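Local coordinates for periplasmic sugar-binding domain protein (Pseudomonas fluorescens Pf-5, PDB 3H75), which probably binds carbohydrates in the bacterial periplasm, as a member of the solute-binding protein 2 family with two alpha/beta lobes, at residues 6-11 and 37-42; 23-28 and 311-316; 147-152 and 201-206. All blocks are in the same frame, centred on the assembly; numbering follows the deposited sequence.

Contacts 1 and 2 belong to one lobe of this two-domain alpha/beta protein, contact 3 to the other. In contact 1, strands 5-10 and 36-41 pair within the parallel sheet of that lobe; helix 17-33, which links them, carries residues 23-28 of contact 2. The two centres are 15 Å apart and the contacts touch, Phe8 CD2 packing 3.5 Å from Met26 SE. Contact 3, on the sheet of the second lobe, lies about 37 Å centre to centre from each, across the middle of the chain. It opens after contact 1 has closed and sits inside the long loop closed by contact 2, whose second segment is a late part of the chain packed on the first lobe.

Contact 1. Residues 6-11 and 37-42; sequences VVFLNP and LRILYA
Phe8 N donates to Arg38 O at 2.8 Å, one of five backbone bonds zipping together the parallel strands 6-10 and 37-41. The ladder alternates in direction: Arg38 N gives to Val6 O, Leu40 N to Phe8 O, Asn10 N to Leu40 O and Ala42 N to Asn10 O. The bond from Asn10 N is the most bent of the five, 138°. On the face of Val7 and Leu9, Leu40 CD1 lies 3.8 Å from Leu9 CD2; these two leucines run side by side in the same direction. The opposite face ends in a polar pair. With CG anti to its own backbone N (chi1 -166°), the Asn10 amide lies alongside the Tyr41 ring, its CG 3.4 Å from Tyr41 CE1 and the two planes 34° apart. Further bonds fix both groups: Asn10 OD1 accepts from Gly12 N, ND2 gives to Trp19 O, and Tyr41 OH pairs with Ser23 OG. The strands belong to the beta-alpha-beta unit opening the sheet, with helix 17-33 over the Phe8 and Ile39 face, helix 46-58 over the Val7 and Leu9 face, and strand 65-69 beside strand 5-10.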
ATOM      1  N   VAL A   6      21.079   4.912   2.370  1.00 11.57           N
ATOM      2  CA  VAL A   6      19.694   5.357   2.306  1.00 11.01           C
ATOM      3  C   VAL A   6      19.035   5.226   3.675  1.00 10.12           C
ATOM      4  O   VAL A   6      19.247   4.242   4.384  1.00 10.14           O
ATOM      5  CB  VAL A   6      18.877   4.498   1.308  1.00 11.13           C
ATOM      6  CG1 VAL A   6      17.426   4.957   1.286  1.00 11.04           C
ATOM      7  CG2 VAL A   6      19.485   4.586  -0.083  1.00 14.46           C
ATOM      8  N   VAL A   7      18.261   6.235   4.054  1.00 10.05           N
ATOM      9  CA  VAL A   7      17.520   6.197   5.305  1.00 10.63           C
ATOM     10  C   VAL A   7      16.056   6.292   4.902  1.00 10.88           C
ATOM     11  O   VAL A   7      15.672   7.187   4.143  1.00  9.99           O
ATOM     12  CB  VAL A   7      17.862   7.383   6.238  1.00 10.84           C
ATOM     13  CG1 VAL A   7      16.882   7.414   7.409  1.00 11.77           C
ATOM     14  CG2 VAL A   7      19.284   7.242   6.763  1.00 13.00           C
ATOM     15  N   PHE A   8      15.246   5.352   5.374  1.00  8.55           N
ATOM     16  CA  PHE A   8      13.824   5.372   5.059  1.00  7.94           C
ATOM     17  C   PHE A   8      13.028   5.629   6.319  1.00  7.73           C
ATOM     18  O   PHE A   8      13.219   4.950   7.330  1.00  6.99           O
ATOM     19  CB  PHE A   8      13.371   4.043   4.430  1.00  9.94           C
ATOM     20  CG  PHE A   8      11.872   3.933   4.254  1.00  9.23           C
ATOM     21  CD1 PHE A   8      11.160   4.928   3.592  1.00 10.72           C
ATOM     22  CD2 PHE A   8      11.173   2.838   4.753  1.00  8.77           C
ATOM     23  CE1 PHE A   8       9.777   4.837   3.428  1.00  8.90           C
ATOM     24  CE2 PHE A   8       9.785   2.737   4.593  1.00  9.67           C
ATOM     25  CZ  PHE A   8       9.090   3.737   3.931  1.00  8.48           C
ATOM     26  N   LEU A   9      12.148   6.621   6.258  1.00  6.74           N
ATOM     27  CA  LEU A   9      11.286   6.961   7.387  1.00  6.98           C
ATOM     28  C   LEU A   9       9.961   6.222   7.186  1.00  8.22           C
ATOM     29  O   LEU A   9       9.095   6.656   6.417  1.00  8.39           O
ATOM     30  CB  LEU A   9      11.069   8.478   7.449  1.00  8.89           C
ATOM     31  CG  LEU A   9      12.374   9.287   7.453  1.00  9.05           C
ATOM     32  CD1 LEU A   9      12.055  10.773   7.571  1.00 11.82           C
ATOM     33  CD2 LEU A   9      13.272   8.838   8.614  1.00 10.10           C
ATOM     34  N   ASN A  10       9.842   5.085   7.868  1.00  7.49           N
ATOM     35  CA  ASN A  10       8.670   4.214   7.813  1.00  7.30           C
ATOM     36  C   ASN A  10       7.591   4.796   8.740  1.00  5.73           C
ATOM     37  O   ASN A  10       7.834   5.005   9.926  1.00  6.54           O
ATOM     38  CB  ASN A  10       9.088   2.812   8.282  1.00  7.20           C
ATOM     39  CG  ASN A  10       8.063   1.756   7.960  1.00  5.89           C
ATOM     40  OD1 ASN A  10       6.885   1.919   8.258  1.00  8.14           O
ATOM     41  ND2 ASN A  10       8.507   0.656   7.349  1.00  6.53           N
ATOM     42  N   PRO A  11       6.381   5.058   8.215  1.00  4.85           N
ATOM     43  CA  PRO A  11       5.312   5.623   9.049  1.00  6.24           C
ATOM     44  C   PRO A  11       4.592   4.670  10.000  1.00  7.43           C
ATOM     45  O   PRO A  11       3.930   5.112  10.946  1.00  8.21           O
ATOM     46  CB  PRO A  11       4.352   6.218   8.020  1.00  7.54           C
ATOM     47  CG  PRO A  11       4.473   5.258   6.861  1.00  8.67           C
ATOM     48  CD  PRO A  11       5.959   4.939   6.803  1.00  6.15           C
ATOM     49  N   LEU A  37      21.323   0.531   4.221  1.00 14.17           N
ATOM     50  CA  LEU A  37      19.976   0.992   4.539  1.00 12.88           C
ATOM     51  C   LEU A  37      19.643   1.024   6.020  1.00 12.34           C
ATOM     52  O   LEU A  37      19.949   0.093   6.769  1.00 14.01           O
ATOM     53  CB  LEU A  37      18.946   0.103   3.834  1.00 11.82           C
ATOM     54  CG  LEU A  37      17.478   0.234   4.250  1.00 10.97           C
ATOM     55  CD1 LEU A  37      16.895   1.556   3.752  1.00 10.91           C
ATOM     56  CD2 LEU A  37      16.701  -0.941   3.668  1.00 11.81           C
ATOM     57  N   ARG A  38      18.999   2.107   6.430  1.00 11.55           N
ATOM     58  CA  ARG A  38      18.563   2.271   7.804  1.00 12.30           C
ATOM     59  C   ARG A  38      17.087   2.652   7.750  1.00 11.12           C
ATOM     60  O   ARG A  38      16.696   3.561   7.020  1.00 11.97           O
ATOM     61  CB  ARG A  38      19.379   3.361   8.496  1.00 16.42           C
ATOM     62  CG  ARG A  38      20.845   2.993   8.667  1.00 20.93           C
ATOM     63  CD  ARG A  38      21.622   4.111   9.343  1.00 26.63           C
ATOM     64  NE  ARG A  38      20.848   4.711  10.423  1.00 32.15           N
ATOM     65  CZ  ARG A  38      20.287   4.027  11.415  1.00 34.45           C
ATOM     66  NH1 ARG A  38      20.412   2.707  11.477  1.00 36.54           N
ATOM     67  NH2 ARG A  38      19.582   4.661  12.337  1.00 34.64           N
ATOM     68  N   ILE A  39      16.270   1.935   8.511  1.00  9.35           N
ATOM     69  CA  ILE A  39      14.840   2.194   8.546  1.00  8.65           C
ATOM     70  C   ILE A  39      14.431   2.679   9.927  1.00  9.72           C
ATOM     71  O   ILE A  39      14.678   2.004  10.932  1.00 11.30           O
ATOM     72  CB  ILE A  39      14.031   0.920   8.201  1.00  8.62           C
ATOM     73  CG1 ILE A  39      14.339   0.484   6.766  1.00  7.61           C
ATOM     74  CG2 ILE A  39      12.539   1.189   8.369  1.00  8.60           C
ATOM     75  CD1 ILE A  39      13.697  -0.831   6.364  1.00  9.44           C
ATOM     76  N   LEU A  40      13.818   3.858   9.972  1.00  7.70           N
ATOM     77  CA  LEU A  40      13.357   4.444  11.225  1.00  7.92           C
ATOM     78  C   LEU A  40      11.833   4.414  11.260  1.00  8.31           C
ATOM     79  O   LEU A  40      11.177   5.001  10.401  1.00  8.78           O
ATOM     80  CB  LEU A  40      13.831   5.893  11.342  1.00 10.03           C
ATOM     81  CG  LEU A  40      15.331   6.157  11.201  1.00 10.86           C
ATOM     82  CD1 LEU A  40      15.596   7.651  11.348  1.00 10.80           C
ATOM     83  CD2 LEU A  40      16.094   5.374  12.257  1.00 11.92           C
ATOM     84  N   TYR A  41      11.271   3.725  12.249  1.00  6.48           N
ATOM     85  CA  TYR A  41       9.821   3.641  12.391  1.00  6.97           C
ATOM     86  C   TYR A  41       9.244   4.822  13.165  1.00  6.98           C
ATOM     87  O   TYR A  41       9.799   5.238  14.179  1.00  7.54           O
ATOM     88  CB  TYR A  41       9.435   2.343  13.114  1.00  7.46           C
ATOM     89  CG  TYR A  41       9.465   1.114  12.236  1.00  8.46           C
ATOM     90  CD1 TYR A  41       8.379   0.792  11.425  1.00  8.22           C
ATOM     91  CD2 TYR A  41      10.578   0.271  12.216  1.00  9.35           C
ATOM     92  CE1 TYR A  41       8.396  -0.343  10.617  1.00 10.35           C
ATOM     93  CE2 TYR A  41      10.607  -0.865  11.412  1.00 10.40           C
ATOM     94  CZ  TYR A  41       9.508  -1.165  10.616  1.00  9.67           C
ATOM     95  OH  TYR A  41       9.513  -2.297   9.833  1.00  9.49           O
ATOM     96  N   ALA A  42       8.117   5.349  12.696  1.00  6.22           N
ATOM     97  CA  ALA A  42       7.469   6.460  13.381  1.00  8.04           C
ATOM     98  C   ALA A  42       6.563   5.949  14.495  1.00  7.29           C
ATOM     99  O   ALA A  42       6.157   6.709  15.365  1.00  7.16           O
ATOM    100  CB  ALA A  42       6.643   7.270  12.394  1.00  8.25           C
TER

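Contact 2. Residues 23-28 and 311-316; sequences SQFMQA and DQVGTR
Van der Waals packing of Phe25 and Ala28 against Gly314 makes the centre of this contact. Gly314 CA sits 3.7 Å from Phe25 CD1, approaching the ring obliquely, while Ala28 CB lies 3.8 Å from Gly314 C, so that the glycine backbone lies against both helix side chains. Because CG of Phe25 stands opposite its backbone N (chi1 -165°), the ring is swung toward this backbone, where Val313 CG1 reaches it more distantly. Aromatic contacts continue the packing: the Phe25 ring meets Phe319 and Trp268 edge-to-face. At the more exposed margin, the aliphatic part of Gln24 lies against Asp311; the side chains cross at about a right angle, Gln24 CG 3.6 Å from Asp311 OD2. The other carboxylate oxygen, Asp311 OD1, is hydrogen-bonded to Ser21 OG, which ties the aspartate to helix 17-33, about one turn before Gln24. Backbone bonds shape each partner separately: Ala28 N to Gln24 O spans four residues at 3.1 Å, whereas Thr315 N to Gln312 O spans three at 3.0 Å, as expected of an alpha helix and a 3-10 segment. A late part of the chain thus packs on the first helix of the Rossmann-like N-terminal lobe, within the two-lobed alpha/beta fold of the periplasmic sugar-binding proteins.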
ATOM      1  N   SER A  23       9.352  -3.138   4.855  1.00  7.17           N
ATOM      2  CA  SER A  23      10.733  -3.043   5.318  1.00  8.18           C
ATOM      3  C   SER A  23      11.561  -4.271   4.960  1.00  9.21           C
ATOM      4  O   SER A  23      12.689  -4.149   4.481  1.00  9.74           O
ATOM      5  CB  SER A  23      10.773  -2.847   6.838  1.00  8.70           C
ATOM      6  OG  SER A  23      10.278  -1.575   7.201  1.00  7.96           O
ATOM      7  N   GLN A  24      11.001  -5.455   5.192  1.00  9.04           N
ATOM      8  CA  GLN A  24      11.722  -6.686   4.903  1.00  9.88           C
ATOM      9  C   GLN A  24      12.059  -6.820   3.426  1.00  9.14           C
ATOM     10  O   GLN A  24      13.141  -7.301   3.075  1.00  9.51           O
ATOM     11  CB  GLN A  24      10.918  -7.904   5.370  1.00 11.33           C
ATOM     12  CG  GLN A  24      10.673  -7.927   6.872  1.00 17.50           C
ATOM     13  CD  GLN A  24      11.959  -7.859   7.675  1.00 23.51           C
ATOM     14  OE1 GLN A  24      12.784  -8.769   7.622  1.00 26.27           O
ATOM     15  NE2 GLN A  24      12.137  -6.772   8.424  1.00 25.90           N
ATOM     16  N   PHE A  25      11.145  -6.394   2.556  1.00  7.02           N
ATOM     17  CA  PHE A  25      11.391  -6.471   1.121  1.00  8.84           C
ATOM     18  C   PHE A  25      12.540  -5.521   0.770  1.00  9.97           C
ATOM     19  O   PHE A  25      13.419  -5.863  -0.023  1.00 10.81           O
ATOM     20  CB  PHE A  25      10.129  -6.090   0.334  1.00  7.91           C
ATOM     21  CG  PHE A  25      10.183  -6.477  -1.120  1.00  9.82           C
ATOM     22  CD1 PHE A  25      10.093  -7.814  -1.498  1.00 11.72           C
ATOM     23  CD2 PHE A  25      10.340  -5.512  -2.113  1.00  9.02           C
ATOM     24  CE1 PHE A  25      10.159  -8.187  -2.849  1.00 10.71           C
ATOM     25  CE2 PHE A  25      10.409  -5.874  -3.465  1.00 10.68           C
ATOM     26  CZ  PHE A  25      10.317  -7.217  -3.830  1.00  9.71           C
HETATM   27  N   MSE A  26      12.536  -4.333   1.373  1.00 10.81           N
HETATM   28  CA  MSE A  26      13.593  -3.359   1.128  1.00 11.17           C
HETATM   29  C   MSE A  26      14.941  -3.883   1.606  1.00 10.96           C
HETATM   30  O   MSE A  26      15.952  -3.712   0.927  1.00 13.25           O
HETATM   31  CB  MSE A  26      13.312  -2.045   1.860  1.00 11.49           C
HETATM   32  CG  MSE A  26      12.182  -1.217   1.293  1.00 11.43           C
HETATM   33 SE   MSE A  26      11.966   0.434   2.300  1.00 17.66          SE
HETATM   34  CE  MSE A  26      13.519   1.383   1.648  1.00 11.07           C
ATOM     35  N   GLN A  27      14.955  -4.509   2.778  1.00 11.40           N
ATOM     36  CA  GLN A  27      16.202  -5.029   3.321  1.00 12.63           C
ATOM     37  C   GLN A  27      16.785  -6.098   2.405  1.00 13.60           C
ATOM     38  O   GLN A  27      18.004  -6.182   2.236  1.00 12.85           O
ATOM     39  CB  GLN A  27      15.981  -5.569   4.734  1.00 15.50           C
ATOM     40  CG  GLN A  27      15.488  -4.494   5.687  1.00 20.57           C
ATOM     41  CD  GLN A  27      15.441  -4.950   7.125  1.00 24.99           C
ATOM     42  OE1 GLN A  27      14.931  -6.026   7.433  1.00 27.73           O
ATOM     43  NE2 GLN A  27      15.963  -4.121   8.023  1.00 28.13           N
ATOM     44  N   ALA A  28      15.918  -6.904   1.802  1.00 12.85           N
ATOM     45  CA  ALA A  28      16.380  -7.936   0.885  1.00 13.48           C
ATOM     46  C   ALA A  28      17.033  -7.232  -0.301  1.00 13.04           C
ATOM     47  O   ALA A  28      18.090  -7.641  -0.776  1.00 13.80           O
ATOM     48  CB  ALA A  28      15.209  -8.791   0.417  1.00 13.45           C
ATOM     49  N   ASP A 311       7.543 -12.958   4.708  1.00 12.83           N
ATOM     50  CA  ASP A 311       8.551 -11.922   4.519  1.00 13.45           C
ATOM     51  C   ASP A 311       9.897 -12.432   4.002  1.00 15.00           C
ATOM     52  O   ASP A 311      10.895 -11.704   3.993  1.00 13.74           O
ATOM     53  CB  ASP A 311       8.728 -11.119   5.811  1.00 14.14           C
ATOM     54  CG  ASP A 311       7.513 -10.259   6.128  1.00 15.78           C
ATOM     55  OD1 ASP A 311       6.577 -10.218   5.298  1.00 14.82           O
ATOM     56  OD2 ASP A 311       7.494  -9.619   7.200  1.00 13.85           O
ATOM     57  N   GLN A 312       9.918 -13.685   3.563  1.00 14.64           N
ATOM     58  CA  GLN A 312      11.129 -14.259   2.997  1.00 15.84           C
ATOM     59  C   GLN A 312      11.007 -14.141   1.478  1.00 15.27           C
ATOM     60  O   GLN A 312      11.935 -14.474   0.744  1.00 15.36           O
ATOM     61  CB  GLN A 312      11.267 -15.735   3.396  1.00 19.00           C
ATOM     62  CG  GLN A 312      11.386 -15.974   4.899  1.00 25.07           C
ATOM     63  CD  GLN A 312      12.699 -15.476   5.479  1.00 29.94           C
ATOM     64  OE1 GLN A 312      12.834 -15.331   6.694  1.00 34.31           O
ATOM     65  NE2 GLN A 312      13.675 -15.225   4.617  1.00 31.46           N
ATOM     66  N   VAL A 313       9.863 -13.649   1.008  1.00 13.71           N
ATOM     67  CA  VAL A 313       9.634 -13.529  -0.428  1.00 13.78           C
ATOM     68  C   VAL A 313      10.679 -12.688  -1.165  1.00 14.60           C
ATOM     69  O   VAL A 313      11.023 -12.984  -2.309  1.00 15.24           O
ATOM     70  CB  VAL A 313       8.205 -12.981  -0.726  1.00 13.43           C
ATOM     71  CG1 VAL A 313       8.089 -11.522  -0.307  1.00 14.36           C
ATOM     72  CG2 VAL A 313       7.885 -13.151  -2.202  1.00 13.09           C
ATOM     73  N   GLY A 314      11.200 -11.657  -0.511  1.00 16.65           N
ATOM     74  CA  GLY A 314      12.194 -10.816  -1.155  1.00 18.61           C
ATOM     75  C   GLY A 314      13.474 -11.543  -1.529  1.00 21.51           C
ATOM     76  O   GLY A 314      14.174 -11.146  -2.463  1.00 19.38           O
ATOM     77  N   THR A 315      13.781 -12.615  -0.804  1.00 23.19           N
ATOM     78  CA  THR A 315      14.991 -13.391  -1.059  1.00 26.70           C
ATOM     79  C   THR A 315      14.986 -14.075  -2.424  1.00 27.48           C
ATOM     80  O   THR A 315      16.037 -14.468  -2.929  1.00 30.83           O
ATOM     81  CB  THR A 315      15.199 -14.468   0.026  1.00 27.74           C
ATOM     82  OG1 THR A 315      14.126 -15.415  -0.025  1.00 29.73           O
ATOM     83  CG2 THR A 315      15.241 -13.831   1.405  1.00 27.70           C
ATOM     84  N   ARG A 316      13.808 -14.213  -3.023  1.00 28.22           N
ATOM     85  CA  ARG A 316      13.693 -14.858  -4.329  1.00 28.89           C
ATOM     86  C   ARG A 316      13.734 -13.865  -5.484  1.00 27.68           C
ATOM     87  O   ARG A 316      13.539 -14.238  -6.643  1.00 28.08           O
ATOM     88  CB  ARG A 316      12.399 -15.668  -4.401  1.00 31.28           C
ATOM     89  CG  ARG A 316      12.362 -16.855  -3.455  1.00 34.70           C
ATOM     90  CD  ARG A 316      11.009 -17.546  -3.488  1.00 35.68           C
ATOM     91  NE  ARG A 316      10.644 -17.999  -4.829  1.00 37.28           N
ATOM     92  CZ  ARG A 316      11.324 -18.904  -5.528  1.00 38.52           C
ATOM     93  NH1 ARG A 316      12.414 -19.463  -5.016  1.00 38.95           N
ATOM     94  NH2 ARG A 316      10.911 -19.253  -6.739  1.00 39.04           N
TER

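Contact 3. Residues 147-152 and 201-206; sequences ELLAFS and KRYPKT. With SO4 (sulfate ion), chain C.
Leu149 packs on Thr206, at the end of the turn that follows helix 189-202 and leads into strand 206-211, part of a beta-alpha-beta crossover that starts from strand 177-184 and passes strand 146-152, the strand between the two. This is the tightly packed side. Leu149 CG lies 3.6 Å from Thr206 OG1, the two side chains crossing at about a right angle, and Leu149 CD2 reaches Tyr203 CD2 at 3.8 Å. The buried hydroxyl is satisfied within the type I turn: Thr206 OG1 donates to Tyr203 O at 2.7 Å, and the same oxygen also accepts from Thr206 N, so two bonds brace the turn that Leu149 packs against.

Toward solvent the fit gives way to water. Glu147 stretches outward beyond CG, and its side chain crosses that of Lys205 obliquely, with Glu147 OE1 3.6 Å from Lys205 CB. The opposite charges of these two residues are not in direct contact. Instead, one water joins Glu147 N to Lys205 O and another joins Glu147 OE1 to Lys205 N; a third bridges OE2 and Lys205 NZ, weakly at the lysine. The direct charge partner of Glu147 OE1 is Arg180, which also bonds a sulfate ion, probably from the crystallisation liquor. Arg202 shares that anion. Its aliphatic part covers the Tyr203 ring, CG standing 3.5 Å above the centre, while the guanidinium presents its edge to the sulfate: Arg202 NH1 donates to sulfate O2 at 2.7 Å in an almost straight bond of 177°.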
ATOM      1  N   GLU A 147     -26.862  -2.859  -0.582  1.00  8.85           N
ATOM      2  CA  GLU A 147     -26.310  -2.039   0.484  1.00  8.69           C
ATOM      3  C   GLU A 147     -24.858  -2.354   0.786  1.00  8.11           C
ATOM      4  O   GLU A 147     -24.454  -3.514   0.878  1.00  8.09           O
ATOM      5  CB  GLU A 147     -27.201  -2.131   1.722  1.00 10.14           C
ATOM      6  CG  GLU A 147     -28.604  -1.615   1.392  1.00 14.34           C
ATOM      7  CD  GLU A 147     -29.415  -1.190   2.596  1.00 16.45           C
ATOM      8  OE1 GLU A 147     -28.885  -1.211   3.725  1.00 17.38           O
ATOM      9  OE2 GLU A 147     -30.596  -0.823   2.401  1.00 19.69           O
ATOM     10  N   LEU A 148     -24.088  -1.281   0.934  1.00  7.53           N
ATOM     11  CA  LEU A 148     -22.650  -1.338   1.154  1.00  7.00           C
ATOM     12  C   LEU A 148     -22.157  -0.539   2.352  1.00  6.11           C
ATOM     13  O   LEU A 148     -22.679   0.534   2.652  1.00  7.86           O
ATOM     14  CB  LEU A 148     -21.959  -0.788  -0.098  1.00  6.87           C
ATOM     15  CG  LEU A 148     -20.481  -0.394  -0.023  1.00  7.22           C
ATOM     16  CD1 LEU A 148     -19.606  -1.628  -0.140  1.00  9.26           C
ATOM     17  CD2 LEU A 148     -20.176   0.581  -1.160  1.00  7.32           C
ATOM     18  N   LEU A 149     -21.143  -1.074   3.027  1.00  8.35           N
ATOM     19  CA  LEU A 149     -20.501  -0.389   4.140  1.00  6.36           C
ATOM     20  C   LEU A 149     -19.058  -0.229   3.685  1.00  6.54           C
ATOM     21  O   LEU A 149     -18.515  -1.121   3.026  1.00  7.17           O
ATOM     22  CB  LEU A 149     -20.531  -1.225   5.427  1.00  8.70           C
ATOM     23  CG  LEU A 149     -21.895  -1.393   6.101  1.00  8.90           C
ATOM     24  CD1 LEU A 149     -21.757  -2.306   7.320  1.00 10.80           C
ATOM     25  CD2 LEU A 149     -22.437  -0.029   6.527  1.00 10.77           C
ATOM     26  N   ALA A 150     -18.442   0.899   4.009  1.00  6.22           N
ATOM     27  CA  ALA A 150     -17.052   1.120   3.627  1.00  7.26           C
ATOM     28  C   ALA A 150     -16.208   1.532   4.824  1.00  8.45           C
ATOM     29  O   ALA A 150     -16.610   2.374   5.626  1.00  8.83           O
ATOM     30  CB  ALA A 150     -16.961   2.179   2.537  1.00  8.89           C
ATOM     31  N   PHE A 151     -15.040   0.914   4.942  1.00  8.08           N
ATOM     32  CA  PHE A 151     -14.111   1.211   6.023  1.00  8.60           C
ATOM     33  C   PHE A 151     -12.848   1.758   5.383  1.00  9.65           C
ATOM     34  O   PHE A 151     -12.141   1.037   4.678  1.00 10.05           O
ATOM     35  CB  PHE A 151     -13.788  -0.064   6.804  1.00 10.26           C
ATOM     36  CG  PHE A 151     -14.938  -0.577   7.612  1.00 10.65           C
ATOM     37  CD1 PHE A 151     -15.091  -0.202   8.942  1.00 13.69           C
ATOM     38  CD2 PHE A 151     -15.901  -1.396   7.033  1.00 11.73           C
ATOM     39  CE1 PHE A 151     -16.183  -0.627   9.683  1.00 12.02           C
ATOM     40  CE2 PHE A 151     -17.004  -1.829   7.768  1.00 11.81           C
ATOM     41  CZ  PHE A 151     -17.143  -1.443   9.098  1.00 12.61           C
ATOM     42  N   SER A 152     -12.565   3.034   5.616  1.00  8.82           N
ATOM     43  CA  SER A 152     -11.374   3.637   5.036  1.00  9.27           C
ATOM     44  C   SER A 152     -10.288   3.726   6.101  1.00  9.78           C
ATOM     45  O   SER A 152     -10.530   3.389   7.254  1.00 10.34           O
ATOM     46  CB  SER A 152     -11.699   5.025   4.482  1.00 11.94           C
ATOM     47  OG  SER A 152     -10.625   5.509   3.697  1.00 14.98           O
ATOM     48  N   LYS A 201     -25.350  -4.197  12.495  1.00 20.58           N
ATOM     49  CA  LYS A 201     -26.600  -4.397  13.215  1.00 22.71           C
ATOM     50  C   LYS A 201     -27.602  -3.356  12.719  1.00 21.60           C
ATOM     51  O   LYS A 201     -28.783  -3.651  12.523  1.00 21.82           O
ATOM     52  CB  LYS A 201     -26.374  -4.236  14.720  1.00 25.60           C
ATOM     53  CG  LYS A 201     -27.547  -4.685  15.577  1.00 28.89           C
ATOM     54  CD  LYS A 201     -27.238  -4.534  17.057  1.00 30.67           C
ATOM     55  CE  LYS A 201     -28.303  -5.202  17.916  1.00 33.12           C
ATOM     56  NZ  LYS A 201     -29.668  -4.679  17.627  1.00 33.09           N
ATOM     57  N   ARG A 202     -27.111  -2.139  12.513  1.00 20.53           N
ATOM     58  CA  ARG A 202     -27.928  -1.028  12.036  1.00 19.27           C
ATOM     59  C   ARG A 202     -28.362  -1.204  10.582  1.00 19.00           C
ATOM     60  O   ARG A 202     -29.469  -0.814  10.207  1.00 18.03           O
ATOM     61  CB  ARG A 202     -27.150   0.282  12.170  1.00 19.85           C
ATOM     62  CG  ARG A 202     -27.804   1.479  11.492  1.00 21.80           C
ATOM     63  CD  ARG A 202     -29.089   1.896  12.192  1.00 25.47           C
ATOM     64  NE  ARG A 202     -29.732   3.025  11.524  1.00 27.56           N
ATOM     65  CZ  ARG A 202     -30.431   2.933  10.397  1.00 28.50           C
ATOM     66  NH1 ARG A 202     -30.588   1.758   9.804  1.00 27.32           N
ATOM     67  NH2 ARG A 202     -30.975   4.018   9.861  1.00 29.31           N
ATOM     68  N   TYR A 203     -27.484  -1.788   9.771  1.00 17.22           N
ATOM     69  CA  TYR A 203     -27.762  -1.999   8.351  1.00 15.67           C
ATOM     70  C   TYR A 203     -27.672  -3.481   8.006  1.00 15.41           C
ATOM     71  O   TYR A 203     -26.729  -3.925   7.347  1.00 14.27           O
ATOM     72  CB  TYR A 203     -26.757  -1.211   7.507  1.00 15.80           C
ATOM     73  CG  TYR A 203     -26.734   0.270   7.809  1.00 16.92           C
ATOM     74  CD1 TYR A 203     -27.805   1.089   7.454  1.00 16.68           C
ATOM     75  CD2 TYR A 203     -25.642   0.854   8.454  1.00 16.59           C
ATOM     76  CE1 TYR A 203     -27.792   2.449   7.731  1.00 17.38           C
ATOM     77  CE2 TYR A 203     -25.618   2.218   8.735  1.00 17.60           C
ATOM     78  CZ  TYR A 203     -26.698   3.008   8.369  1.00 18.25           C
ATOM     79  OH  TYR A 203     -26.687   4.356   8.646  1.00 20.90           O
ATOM     80  N   PRO A 204     -28.658  -4.274   8.447  1.00 13.65           N
ATOM     81  CA  PRO A 204     -28.667  -5.712   8.177  1.00 12.98           C
ATOM     82  C   PRO A 204     -28.778  -6.109   6.703  1.00 12.30           C
ATOM     83  O   PRO A 204     -28.472  -7.246   6.343  1.00 13.52           O
ATOM     84  CB  PRO A 204     -29.853  -6.208   9.007  1.00 14.33           C
ATOM     85  CG  PRO A 204     -30.779  -5.038   8.983  1.00 13.70           C
ATOM     86  CD  PRO A 204     -29.848  -3.876   9.221  1.00 15.66           C
ATOM     87  N   LYS A 205     -29.220  -5.187   5.852  1.00 12.27           N
ATOM     88  CA  LYS A 205     -29.350  -5.497   4.432  1.00 11.37           C
ATOM     89  C   LYS A 205     -27.995  -5.430   3.734  1.00 11.94           C
ATOM     90  O   LYS A 205     -27.868  -5.807   2.568  1.00 11.17           O
ATOM     91  CB  LYS A 205     -30.330  -4.531   3.756  1.00 14.82           C
ATOM     92  CG  LYS A 205     -31.681  -4.472   4.452  1.00 19.54           C
ATOM     93  CD  LYS A 205     -32.692  -3.639   3.680  1.00 23.39           C
ATOM     94  CE  LYS A 205     -33.150  -4.362   2.430  1.00 27.43           C
ATOM     95  NZ  LYS A 205     -34.295  -3.667   1.782  1.00 30.62           N
ATOM     96  N   THR A 206     -26.983  -4.960   4.455  1.00 11.67           N
ATOM     97  CA  THR A 206     -25.644  -4.863   3.883  1.00 10.78           C
ATOM     98  C   THR A 206     -25.216  -6.200   3.286  1.00 10.84           C
ATOM     99  O   THR A 206     -25.323  -7.245   3.936  1.00 10.50           O
ATOM    100  CB  THR A 206     -24.598  -4.443   4.947  1.00 11.16           C
ATOM    101  OG1 THR A 206     -24.917  -3.141   5.449  1.00 12.16           O
ATOM    102  CG2 THR A 206     -23.186  -4.416   4.332  1.00 11.38           C
TER
HETATM  103  S   SO4 C 401     -32.868   2.421   6.731  1.00 26.95           S
HETATM  104  O1  SO4 C 401     -32.915   1.992   5.318  1.00 20.45           O
HETATM  105  O2  SO4 C 401     -31.981   1.502   7.473  1.00 21.10           O
HETATM  106  O3  SO4 C 401     -32.351   3.802   6.818  1.00 20.32           O
HETATM  107  O4  SO4 C 401     -34.230   2.373   7.299  1.00 21.44           O
HETATM  108  O   HOH W   1     -28.475  -5.059   0.044  1.00 13.73           O
HETATM  109  O   HOH W   2     -29.821  -2.335   6.094  1.00 17.36           O
HETATM  110  O   HOH W   3     -32.134  -1.767   0.064  1.00 27.93           O